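Local structure of GDSL-like protein (Collinsella aerofaciens ATCC 25986, 7BXD) at residues I77-V88 with A124-L134. The protein is probably an acyl-ester hydrolase of the GDSL-like lipase/acylhydrolase family, within the SGNH hydrolase clan. Numbering follows the deposited sequence.
Sequences IAIKADRTDSFV and AHEFYGAVDYL
Ile77, Ala78 and Val88 close round the methyl of Ala130, where the loop leading into helix 87-90, and the first turn of that helix, meet helix 127-141 in the alpha/beta fold of an SGNH hydrolase. Ala130 CB is the bump: it lies 3.5 Å from Ala78 CA, with Ile77 CG2 and Val88 CG2 completing its hollow. Alanine, with its single methyl, suits both places, for Ala78 CB and Ala130 CB lie 3.7 Å apart. Branched Ile77 fills two hollows at once. With CG1 beside the backbone N (chi1 -71°), CG2 stands anti to that N and meets Ala130 CB and Leu134 CD1, while CD1 reaches Phe127 CE1 at 3.9 Å; an alanine here would probably leave a gap between Phe127 and Leu134. Val88 spreads its two methyls differently, CG2 against Ala130 CB and CG1 over a face of the Tyr133 ring, 4.1 Å from its centroid, a CH-pi contact. At the other end Ile79 N donates to Ala124 O (2.9 Å), tying the loop to the residues just before helix 127-141. There Ile79 CB sits over one face of the His125 imidazole, offset toward its rim in a CH-pi contact, and Ile79 CG2 comes to 3.4 Å from His125 NE2. A single water donates to both Ile79 O and His125 O, at 2.7 Å from each.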
loop_
_atom_site.group_PDB
_atom_site.type_symbol
_atom_site.label_atom_id
_atom_site.label_comp_id
_atom_site.label_asym_id
_atom_site.label_seq_id
_atom_site.Cartn_x
_atom_site.Cartn_y
_atom_site.Cartn_z
ATOM N N ILE A 77 8.432 -1.074 1.864
ATOM C CA ILE A 77 8.171 -0.885 3.291
ATOM C C ILE A 77 9.477 -0.934 4.077
ATOM O O ILE A 77 9.743 -0.066 4.927
ATOM C CB ILE A 77 7.129 -1.897 3.793
ATOM C CG1 ILE A 77 5.748 -1.523 3.207
ATOM C CG2 ILE A 77 7.055 -1.911 5.338
ATOM C CD1 ILE A 77 4.603 -2.439 3.622
ATOM N N ALA A 78 10.325 -1.935 3.786
ATOM C CA ALA A 78 11.539 -2.171 4.560
ATOM C C ALA A 78 12.742 -1.399 4.036
ATOM O O ALA A 78 12.858 -1.090 2.834
ATOM C CB ALA A 78 11.905 -3.645 4.548
ATOM N N ILE A 79 13.681 -1.132 4.961
ATOM C CA ILE A 79 14.964 -0.546 4.591
ATOM C C ILE A 79 15.774 -1.554 3.798
ATOM O O ILE A 79 15.819 -2.739 4.142
ATOM C CB ILE A 79 15.773 -0.159 5.848
ATOM C CG1 ILE A 79 14.964 0.753 6.760
ATOM C CG2 ILE A 79 17.093 0.483 5.429
ATOM C CD1 ILE A 79 15.725 1.154 8.033
ATOM N N LYS A 80 16.470 -1.074 2.769
ATOM C CA LYS A 80 17.431 -1.871 2.011
ATOM C C LYS A 80 18.544 -0.940 1.538
ATOM O O LYS A 80 18.294 0.232 1.250
ATOM C CB LYS A 80 16.751 -2.602 0.832
ATOM C CG LYS A 80 17.553 -3.790 0.302
ATOM C CD LYS A 80 16.824 -4.554 -0.784
ATOM C CE LYS A 80 17.621 -5.803 -1.161
ATOM N NZ LYS A 80 17.396 -6.305 -2.541
ATOM N N ALA A 81 19.772 -1.463 1.451
ATOM C CA ALA A 81 20.914 -0.568 1.267
ATOM C C ALA A 81 20.927 0.157 -0.078
ATOM O O ALA A 81 21.682 1.122 -0.225
ATOM C CB ALA A 81 22.214 -1.328 1.462
ATOM N N ASP A 82 20.132 -0.281 -1.056
ATOM C CA ASP A 82 20.146 0.299 -2.389
ATOM C C ASP A 82 19.253 1.522 -2.533
ATOM O O ASP A 82 19.275 2.153 -3.593
ATOM C CB ASP A 82 19.817 -0.759 -3.459
ATOM C CG ASP A 82 18.429 -1.358 -3.307
ATOM O OD1 ASP A 82 17.827 -1.287 -2.204
ATOM O OD2 ASP A 82 17.950 -1.928 -4.318
ATOM N N ARG A 83 18.473 1.871 -1.513
ATOM C CA ARG A 83 17.604 3.038 -1.559
ATOM C C ARG A 83 17.612 3.697 -0.185
ATOM O O ARG A 83 18.058 3.106 0.812
ATOM C CB ARG A 83 16.161 2.661 -1.947
ATOM C CG ARG A 83 16.035 1.962 -3.292
ATOM C CD ARG A 83 14.570 1.764 -3.665
ATOM N NE ARG A 83 13.867 3.029 -3.941
ATOM C CZ ARG A 83 13.502 3.444 -5.146
ATOM N NH1 ARG A 83 13.833 2.746 -6.229
ATOM N NH2 ARG A 83 12.833 4.577 -5.267
ATOM N N THR A 84 17.068 4.916 -0.114
ATOM C CA THR A 84 16.921 5.600 1.169
ATOM C C THR A 84 15.495 6.084 1.441
ATOM O O THR A 84 15.291 6.918 2.353
ATOM C CB THR A 84 17.892 6.765 1.275
ATOM O OG1 THR A 84 17.662 7.652 0.164
ATOM C CG2 THR A 84 19.321 6.242 1.261
ATOM N N ASP A 85 14.510 5.588 0.687
ATOM C CA ASP A 85 13.138 6.091 0.709
ATOM C C ASP A 85 12.118 5.032 1.107
ATOM O O ASP A 85 10.973 5.092 0.670
ATOM C CB ASP A 85 12.773 6.692 -0.650
ATOM C CG ASP A 85 12.796 5.671 -1.777
ATOM O OD1 ASP A 85 13.205 4.505 -1.575
ATOM O OD2 ASP A 85 12.373 6.060 -2.894
ATOM N N SER A 86 12.512 4.105 1.972
ATOM C CA SER A 86 11.559 3.105 2.459
ATOM C C SER A 86 10.454 3.764 3.288
ATOM O O SER A 86 10.578 4.916 3.751
ATOM C CB SER A 86 12.245 2.079 3.346
ATOM O OG SER A 86 12.738 2.649 4.553
ATOM N N PHE A 87 9.350 3.021 3.483
ATOM C CA PHE A 87 8.315 3.551 4.367
ATOM C C PHE A 87 8.911 3.821 5.748
ATOM O O PHE A 87 8.592 4.818 6.393
ATOM C CB PHE A 87 7.123 2.596 4.513
ATOM C CG PHE A 87 6.222 2.431 3.301
ATOM C CD1 PHE A 87 6.708 2.177 1.998
ATOM C CD2 PHE A 87 4.835 2.460 3.484
ATOM C CE1 PHE A 87 5.811 1.937 0.928
ATOM C CE2 PHE A 87 3.959 2.222 2.416
ATOM C CZ PHE A 87 4.438 1.951 1.166
ATOM N N VAL A 88 9.751 2.904 6.241
ATOM C CA VAL A 88 10.374 3.097 7.549
ATOM C C VAL A 88 11.135 4.422 7.575
ATOM O O VAL A 88 11.030 5.186 8.537
ATOM C CB VAL A 88 11.295 1.906 7.873
ATOM C CG1 VAL A 88 12.216 2.217 9.065
ATOM C CG2 VAL A 88 10.463 0.640 8.130
ATOM N N ALA A 124 14.268 -3.651 10.821
ATOM C CA ALA A 124 13.546 -2.913 9.789
ATOM C C ALA A 124 14.050 -3.194 8.380
ATOM O O ALA A 124 13.438 -2.697 7.425
ATOM C CB ALA A 124 13.588 -1.412 10.099
ATOM N N HIS A 125 15.112 -3.988 8.224
ATOM C CA HIS A 125 15.507 -4.530 6.926
ATOM C C HIS A 125 14.761 -5.816 6.569
ATOM O O HIS A 125 14.895 -6.285 5.433
ATOM C CB HIS A 125 17.010 -4.827 6.898
ATOM C CG HIS A 125 17.849 -3.617 7.103
ATOM N ND1 HIS A 125 18.186 -3.169 8.360
ATOM C CD2 HIS A 125 18.411 -2.754 6.228
ATOM C CE1 HIS A 125 18.952 -2.095 8.251
ATOM N NE2 HIS A 125 19.078 -1.804 6.968
ATOM N N GLU A 126 14.046 -6.434 7.512
ATOM C CA GLU A 126 13.225 -7.602 7.220
ATOM C C GLU A 126 11.778 -7.142 7.093
ATOM O O GLU A 126 11.368 -6.181 7.744
ATOM C CB GLU A 126 13.333 -8.642 8.340
ATOM C CG GLU A 126 14.663 -9.362 8.417
ATOM C CD GLU A 126 14.742 -10.366 9.559
ATOM O OE1 GLU A 126 13.953 -10.280 10.524
ATOM O OE2 GLU A 126 15.659 -11.241 9.510
ATOM N N PHE A 127 10.991 -7.828 6.258
ATOM C CA PHE A 127 9.617 -7.386 6.067
ATOM C C PHE A 127 8.823 -7.425 7.364
ATOM O O PHE A 127 8.102 -6.470 7.686
ATOM C CB PHE A 127 8.936 -8.222 4.998
ATOM C CG PHE A 127 7.663 -7.598 4.507
ATOM C CD1 PHE A 127 7.688 -6.427 3.735
ATOM C CD2 PHE A 127 6.428 -8.187 4.792
ATOM C CE1 PHE A 127 6.521 -5.865 3.286
ATOM C CE2 PHE A 127 5.271 -7.609 4.323
ATOM C CZ PHE A 127 5.317 -6.453 3.568
ATOM N N TYR A 128 8.896 -8.544 8.101
ATOM C CA TYR A 128 8.174 -8.612 9.383
ATOM C C TYR A 128 8.578 -7.465 10.291
ATOM O O TYR A 128 7.730 -6.873 10.978
ATOM C CB TYR A 128 8.412 -9.946 10.110
ATOM C CG TYR A 128 7.526 -11.104 9.696
ATOM C CD1 TYR A 128 6.249 -11.254 10.243
ATOM C CD2 TYR A 128 7.986 -12.095 8.824
ATOM C CE1 TYR A 128 5.454 -12.341 9.945
ATOM C CE2 TYR A 128 7.185 -13.182 8.503
ATOM C CZ TYR A 128 5.919 -13.299 9.057
ATOM O OH TYR A 128 5.125 -14.376 8.697
ATOM N N GLY A 129 9.881 -7.187 10.380
ATOM C CA GLY A 129 10.352 -6.159 11.287
ATOM C C GLY A 129 9.980 -4.765 10.841
ATOM O O GLY A 129 9.728 -3.890 11.680
ATOM N N ALA A 130 9.934 -4.523 9.524
ATOM C CA ALA A 130 9.543 -3.216 9.029
ATOM C C ALA A 130 8.065 -2.936 9.280
ATOM O O ALA A 130 7.692 -1.803 9.645
ATOM C CB ALA A 130 9.880 -3.111 7.544
ATOM N N VAL A 131 7.194 -3.924 9.031
ATOM C CA VAL A 131 5.775 -3.725 9.312
ATOM C C VAL A 131 5.584 -3.459 10.803
ATOM O O VAL A 131 4.817 -2.578 11.212
ATOM C CB VAL A 131 4.917 -4.899 8.805
ATOM C CG1 VAL A 131 3.429 -4.693 9.178
ATOM C CG2 VAL A 131 5.048 -5.049 7.286
ATOM N N ASP A 132 6.284 -4.231 11.649
ATOM C CA ASP A 132 6.230 -4.023 13.092
ATOM C C ASP A 132 6.658 -2.603 13.452
ATOM O O ASP A 132 5.998 -1.923 14.250
ATOM C CB ASP A 132 7.108 -5.096 13.750
ATOM C CG ASP A 132 7.073 -5.049 15.259
ATOM O OD1 ASP A 132 6.144 -5.659 15.831
ATOM O OD2 ASP A 132 7.969 -4.411 15.852
ATOM N N TYR A 133 7.773 -2.144 12.880
ATOM C CA TYR A 133 8.223 -0.768 13.131
ATOM C C TYR A 133 7.152 0.242 12.761
ATOM O O TYR A 133 6.916 1.205 13.503
ATOM C CB TYR A 133 9.510 -0.476 12.350
ATOM C CG TYR A 133 10.010 0.923 12.572
ATOM C CD1 TYR A 133 9.582 1.975 11.745
ATOM C CD2 TYR A 133 10.932 1.197 13.602
ATOM C CE1 TYR A 133 10.027 3.255 11.949
ATOM C CE2 TYR A 133 11.388 2.482 13.812
ATOM C CZ TYR A 133 10.927 3.507 12.988
ATOM O OH TYR A 133 11.387 4.808 13.211
ATOM N N LEU A 134 6.547 0.098 11.577
ATOM C CA LEU A 134 5.556 1.090 11.161
ATOM C C LEU A 134 4.405 1.159 12.142
ATOM O O LEU A 134 3.947 2.250 12.498
ATOM C CB LEU A 134 5.012 0.792 9.766
ATOM C CG LEU A 134 5.955 0.977 8.563
ATOM C CD1 LEU A 134 5.130 0.742 7.293
ATOM C CD2 LEU A 134 6.577 2.361 8.547
HETATM O O HOH W 1 16.053 -5.245 3.208
#